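PDB 3IHV: SusD homolog, which probably binds glycans at the outer membrane of a gut bacterium, as SusD-family proteins do alongside a partner transporter. Local coordinates for residues K240-G252 with A369-S381. Residues are numbered along the deposited sequence; the frame is centred on the assembly and turned at random.
Sequences KDYEQLWKNTCNG and AKWDIQKYVTTNS. With EDO (1,2-ethanediol), chain O.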
loop_
_atom_site.group_PDB
_atom_site.type_symbol
_atom_site.label_atom_id
_atom_site.label_comp_id
_atom_site.label_asym_id
_atom_site.label_seq_id
_atom_site.Cartn_x
_atom_site.Cartn_y
_atom_site.Cartn_z
ATOM N N LYS A 240 2.510 12.222 16.844
ATOM C CA LYS A 240 3.738 12.802 17.425
ATOM C C LYS A 240 4.923 11.842 17.286
ATOM O O LYS A 240 5.997 12.243 16.835
ATOM C CB LYS A 240 3.515 13.180 18.893
ATOM C CG LYS A 240 4.768 13.721 19.575
ATOM C CD LYS A 240 4.488 14.116 21.046
ATOM C CE LYS A 240 5.785 14.422 21.756
ATOM N NZ LYS A 240 5.602 15.003 23.132
ATOM N N ASP A 241 4.685 10.579 17.665
ATOM C CA ASP A 241 5.709 9.549 17.654
ATOM C C ASP A 241 5.553 8.564 16.498
ATOM O O ASP A 241 4.547 7.880 16.389
ATOM C CB ASP A 241 5.679 8.791 18.961
ATOM C CG ASP A 241 5.974 9.671 20.136
ATOM O OD1 ASP A 241 6.921 10.478 20.068
ATOM O OD2 ASP A 241 5.267 9.527 21.155
ATOM N N TYR A 242 6.561 8.488 15.647
ATOM C CA TYR A 242 6.521 7.561 14.496
ATOM C C TYR A 242 6.224 6.145 14.931
ATOM O O TYR A 242 5.481 5.442 14.248
ATOM C CB TYR A 242 7.845 7.584 13.766
ATOM C CG TYR A 242 7.829 6.936 12.424
ATOM C CD1 TYR A 242 7.204 7.556 11.327
ATOM C CD2 TYR A 242 8.505 5.755 12.201
ATOM C CE1 TYR A 242 7.234 6.973 10.075
ATOM C CE2 TYR A 242 8.545 5.188 10.972
ATOM C CZ TYR A 242 7.910 5.781 9.909
ATOM O OH TYR A 242 7.961 5.139 8.697
ATOM N N GLU A 243 6.814 5.744 16.052
ATOM C CA GLU A 243 6.618 4.394 16.586
ATOM C C GLU A 243 5.143 4.089 16.872
ATOM O O GLU A 243 4.702 2.966 16.730
ATOM C CB GLU A 243 7.499 4.165 17.827
ATOM C CG GLU A 243 7.351 2.754 18.423
ATOM C CD GLU A 243 8.330 2.441 19.545
ATOM O OE1 GLU A 243 9.284 3.202 19.745
ATOM O OE2 GLU A 243 8.101 1.436 20.243
ATOM N N GLN A 244 4.388 5.110 17.273
ATOM C CA GLN A 244 2.979 4.939 17.581
ATOM C C GLN A 244 2.191 4.406 16.405
ATOM O O GLN A 244 1.191 3.714 16.586
ATOM C CB GLN A 244 2.368 6.256 18.116
ATOM C CG GLN A 244 1.021 6.057 18.801
ATOM C CD GLN A 244 1.133 5.230 20.085
ATOM O OE1 GLN A 244 1.981 5.498 20.917
ATOM N NE2 GLN A 244 0.256 4.248 20.250
ATOM N N LEU A 245 2.562 4.780 15.176
ATOM C CA LEU A 245 1.884 4.208 14.046
ATOM C C LEU A 245 1.929 2.673 14.028
ATOM O O LEU A 245 0.941 2.019 13.635
ATOM C CB LEU A 245 2.521 4.694 12.728
ATOM C CG LEU A 245 2.334 6.157 12.339
ATOM C CD1 LEU A 245 3.348 6.592 11.313
ATOM C CD2 LEU A 245 0.876 6.406 11.866
ATOM N N TRP A 246 3.058 2.108 14.443
ATOM C CA TRP A 246 3.289 0.656 14.364
ATOM C C TRP A 246 2.643 -0.015 15.571
ATOM O O TRP A 246 2.015 -1.091 15.446
ATOM C CB TRP A 246 4.824 0.359 14.115
ATOM C CG TRP A 246 5.237 1.287 13.020
ATOM C CD1 TRP A 246 6.045 2.370 13.116
ATOM C CD2 TRP A 246 4.652 1.348 11.721
ATOM N NE1 TRP A 246 6.028 3.075 11.953
ATOM C CE2 TRP A 246 5.185 2.463 11.075
ATOM C CE3 TRP A 246 3.768 0.526 11.022
ATOM C CZ2 TRP A 246 4.840 2.796 9.772
ATOM C CZ3 TRP A 246 3.428 0.878 9.733
ATOM C CH2 TRP A 246 3.947 1.988 9.140
ATOM N N LYS A 247 2.755 0.629 16.729
ATOM C CA LYS A 247 2.025 0.158 17.903
ATOM C C LYS A 247 0.541 0.072 17.551
ATOM O O LYS A 247 -0.106 -0.949 17.788
ATOM C CB LYS A 247 2.191 1.090 19.125
ATOM C CG LYS A 247 3.614 1.168 19.654
ATOM C CD LYS A 247 3.733 2.066 20.889
ATOM C CE LYS A 247 5.168 2.179 21.405
ATOM N NZ LYS A 247 5.281 3.023 22.703
ATOM N N ASN A 248 -0.002 1.136 16.962
ATOM C CA ASN A 248 -1.424 1.172 16.656
ATOM C C ASN A 248 -1.870 0.110 15.659
ATOM O O ASN A 248 -2.817 -0.646 15.915
ATOM C CB ASN A 248 -1.830 2.548 16.084
ATOM C CG ASN A 248 -1.817 3.653 17.105
ATOM O OD1 ASN A 248 -1.688 3.423 18.314
ATOM N ND2 ASN A 248 -2.042 4.876 16.623
ATOM N N THR A 249 -1.178 0.038 14.533
ATOM C CA THR A 249 -1.591 -0.880 13.470
ATOM C C THR A 249 -1.449 -2.366 13.866
ATOM O O THR A 249 -2.208 -3.205 13.392
ATOM C CB THR A 249 -0.884 -0.537 12.142
ATOM O OG1 THR A 249 -1.711 -0.943 11.034
ATOM C CG2 THR A 249 0.502 -1.197 12.076
ATOM N N CYS A 250 -0.508 -2.667 14.766
ATOM C CA CYS A 250 -0.297 -4.037 15.243
ATOM C C CYS A 250 -1.252 -4.396 16.365
ATOM O O CYS A 250 -1.320 -5.561 16.739
ATOM C CB CYS A 250 1.135 -4.240 15.761
ATOM S SG CYS A 250 2.374 -4.214 14.447
ATOM N N ASN A 251 -1.956 -3.413 16.938
ATOM C CA ASN A 251 -2.900 -3.684 18.007
ATOM C C ASN A 251 -4.340 -3.313 17.752
ATOM O O ASN A 251 -5.109 -3.146 18.716
ATOM C CB ASN A 251 -2.403 -3.029 19.271
ATOM C CG ASN A 251 -1.236 -3.750 19.824
ATOM O OD1 ASN A 251 -1.388 -4.850 20.380
ATOM N ND2 ASN A 251 -0.060 -3.192 19.638
ATOM N N GLY A 252 -4.710 -3.158 16.487
ATOM C CA GLY A 252 -6.086 -2.873 16.131
ATOM C C GLY A 252 -6.607 -1.579 16.709
ATOM O O GLY A 252 -7.763 -1.508 17.094
ATOM N N ALA A 369 10.834 -3.711 10.134
ATOM C CA ALA A 369 10.571 -3.817 11.570
ATOM C C ALA A 369 9.223 -3.195 11.933
ATOM O O ALA A 369 8.802 -3.241 13.077
ATOM C CB ALA A 369 11.671 -3.146 12.370
ATOM N N LYS A 370 8.534 -2.610 10.954
ATOM C CA LYS A 370 7.246 -1.945 11.191
ATOM C C LYS A 370 6.172 -2.882 11.734
ATOM O O LYS A 370 5.283 -2.444 12.460
ATOM C CB LYS A 370 6.757 -1.311 9.906
ATOM C CG LYS A 370 7.627 -0.147 9.495
ATOM C CD LYS A 370 7.183 0.519 8.206
ATOM C CE LYS A 370 7.910 1.862 8.026
ATOM N NZ LYS A 370 7.608 2.651 6.764
ATOM N N TRP A 371 6.237 -4.145 11.323
ATOM C CA TRP A 371 5.247 -5.143 11.726
ATOM C C TRP A 371 5.864 -6.253 12.590
ATOM O O TRP A 371 5.528 -7.427 12.467
ATOM C CB TRP A 371 4.431 -5.646 10.512
ATOM C CG TRP A 371 3.890 -4.475 9.740
ATOM C CD1 TRP A 371 2.775 -3.744 10.044
ATOM C CD2 TRP A 371 4.505 -3.819 8.609
ATOM N NE1 TRP A 371 2.653 -2.677 9.172
ATOM C CE2 TRP A 371 3.672 -2.728 8.261
ATOM C CE3 TRP A 371 5.613 -4.105 7.803
ATOM C CZ2 TRP A 371 3.957 -1.873 7.192
ATOM C CZ3 TRP A 371 5.907 -3.251 6.733
ATOM C CH2 TRP A 371 5.057 -2.158 6.428
ATOM N N ASP A 372 6.735 -5.827 13.512
ATOM C CA ASP A 372 7.329 -6.700 14.488
ATOM C C ASP A 372 6.290 -7.092 15.574
ATOM O O ASP A 372 6.045 -6.359 16.554
ATOM C CB ASP A 372 8.531 -6.016 15.102
ATOM C CG ASP A 372 9.255 -6.895 16.073
ATOM O OD1 ASP A 372 8.630 -7.858 16.612
ATOM O OD2 ASP A 372 10.418 -6.584 16.333
ATOM N N ILE A 373 5.670 -8.243 15.362
ATOM C CA ILE A 373 4.640 -8.745 16.271
ATOM C C ILE A 373 5.169 -8.938 17.724
ATOM O O ILE A 373 4.503 -8.541 18.672
ATOM C CB ILE A 373 3.993 -10.040 15.713
ATOM C CG1 ILE A 373 3.179 -9.717 14.463
ATOM C CG2 ILE A 373 3.133 -10.713 16.771
ATOM C CD1 ILE A 373 2.574 -10.944 13.753
ATOM N N GLN A 374 6.344 -9.551 17.874
ATOM C CA GLN A 374 6.913 -9.798 19.183
ATOM C C GLN A 374 7.108 -8.478 19.930
ATOM O O GLN A 374 6.832 -8.387 21.111
ATOM C CB GLN A 374 8.241 -10.511 19.025
ATOM C CG GLN A 374 9.021 -10.727 20.291
ATOM C CD GLN A 374 8.405 -11.750 21.225
ATOM O OE1 GLN A 374 7.737 -12.716 20.800
ATOM N NE2 GLN A 374 8.691 -11.589 22.496
ATOM N N LYS A 375 7.582 -7.464 19.215
ATOM C CA LYS A 375 7.767 -6.147 19.784
ATOM C C LYS A 375 6.456 -5.416 20.130
ATOM O O LYS A 375 6.345 -4.829 21.204
ATOM C CB LYS A 375 8.533 -5.245 18.799
ATOM C CG LYS A 375 8.842 -3.855 19.377
ATOM C CD LYS A 375 9.567 -2.951 18.390
ATOM C CE LYS A 375 10.004 -1.655 19.072
ATOM N NZ LYS A 375 10.471 -0.677 18.047
ATOM N N TYR A 376 5.487 -5.427 19.224
ATOM C CA TYR A 376 4.297 -4.593 19.383
ATOM C C TYR A 376 3.006 -5.185 19.955
ATOM O O TYR A 376 2.262 -4.464 20.599
ATOM C CB TYR A 376 3.983 -3.912 18.054
ATOM C CG TYR A 376 5.025 -2.901 17.614
ATOM C CD1 TYR A 376 5.339 -1.807 18.417
ATOM C CD2 TYR A 376 5.626 -2.981 16.390
ATOM C CE1 TYR A 376 6.259 -0.872 18.015
ATOM C CE2 TYR A 376 6.549 -2.051 15.978
ATOM C CZ TYR A 376 6.864 -0.993 16.786
ATOM O OH TYR A 376 7.796 -0.062 16.393
ATOM N N VAL A 377 2.722 -6.458 19.701
ATOM C CA VAL A 377 1.420 -7.000 20.067
ATOM C C VAL A 377 1.319 -7.244 21.556
ATOM O O VAL A 377 2.105 -7.996 22.110
ATOM C CB VAL A 377 1.077 -8.221 19.216
ATOM C CG1 VAL A 377 -0.266 -8.810 19.640
ATOM C CG2 VAL A 377 0.997 -7.791 17.795
ATOM N N THR A 378 0.380 -6.556 22.209
ATOM C CA THR A 378 0.249 -6.635 23.672
ATOM C C THR A 378 -0.684 -7.738 24.147
ATOM O O THR A 378 -0.747 -8.039 25.365
ATOM C CB THR A 378 -0.293 -5.304 24.227
ATOM O OG1 THR A 378 -1.578 -5.039 23.651
ATOM C CG2 THR A 378 0.640 -4.165 23.891
ATOM N N THR A 379 -1.438 -8.329 23.218
ATOM C CA THR A 379 -2.431 -9.321 23.588
ATOM C C THR A 379 -2.252 -10.684 22.947
ATOM O O THR A 379 -1.641 -10.824 21.898
ATOM C CB THR A 379 -3.794 -8.824 23.246
ATOM O OG1 THR A 379 -3.867 -8.580 21.830
ATOM C CG2 THR A 379 -4.054 -7.530 24.016
ATOM N N ASN A 380 -2.788 -11.691 23.636
ATOM C CA ASN A 380 -2.760 -13.068 23.159
ATOM C C ASN A 380 -3.978 -13.356 22.308
ATOM O O ASN A 380 -5.085 -12.936 22.637
ATOM C CB ASN A 380 -2.745 -14.037 24.324
ATOM C CG ASN A 380 -1.451 -14.004 25.075
ATOM O OD1 ASN A 380 -1.448 -13.966 26.302
ATOM N ND2 ASN A 380 -0.333 -14.008 24.346
ATOM N N SER A 381 -3.759 -14.052 21.204
ATOM C CA SER A 381 -4.843 -14.423 20.319
ATOM C C SER A 381 -4.494 -15.781 19.733
ATOM O O SER A 381 -3.882 -16.624 20.410
ATOM C CB SER A 381 -5.056 -13.352 19.257
ATOM O OG SER A 381 -6.251 -13.639 18.527
HETATM C C1 EDO O . 0.615 5.528 23.843
HETATM O O1 EDO O . 2.024 5.576 23.579
HETATM C C2 EDO O . 0.210 4.114 24.218
HETATM O O2 EDO O . 0.429 3.193 23.133
HETATM O O HOH W 1 11.644 1.502 19.738
HETATM O O HOH W 2 0.041 -1.449 8.788
HETATM O O HOH W 3 -3.445 -6.376 20.381
#
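Tyr376 enters helix 242-250 as a knob into the hole formed by Glu243, Trp246, Lys247 and Cys250, and here the contact is closely packed. One face of its ring lies over the Trp246-Lys247 peptide, while CD of its neighbour Lys375 lies over the rim of the opposite face; Trp246 CB closes to 3.5 Å from Tyr376 CE2. Beside it, the extended Lys370 chain runs over one face of the Trp246 indole, its CD 3.8 Å from the centroid of the six-membered ring, a CH-pi contact. The ammonium beyond is held by a salt bridge to Glu466 and a hydrogen bond to Ser464 O, with a weak bond to Tyr242 OH, a hydroxyl also bonded to Glu462 O. With CG anti to the carbonyl carbon (chi1 -46°), the Trp246 indole presents an edge to the face of Trp371, in an offset edge-to-face pair with planes at 83°. The contact thus seats the short helix 373-376, N-capped by Asp372, against helix 242-250 in this largely helical SusD-family fold; the strand pair 259-263/392-396 adds Glu262, which bonds Thr249, and Tyr393, whose ring meets Trp246. Towards solvent the fit is looser: Glu243 OE2 and Lys375 NZ form a long salt bridge of 3.9 Å, and a water links Glu243 OE1 to the same ammonium. By contrast, Asn251 ND2 donates almost straight to Tyr376 O (2.8 Å, 177°) and also to Lys247 O, while OD1 receives Thr378 N on a lone pair at 3.1 Å and Thr378 OG1 from above the carbonyl plane. An alanine here would remove this amide and would probably leave Tyr376 O and Thr378 N without these mates, freeing residues 377-379 to shift.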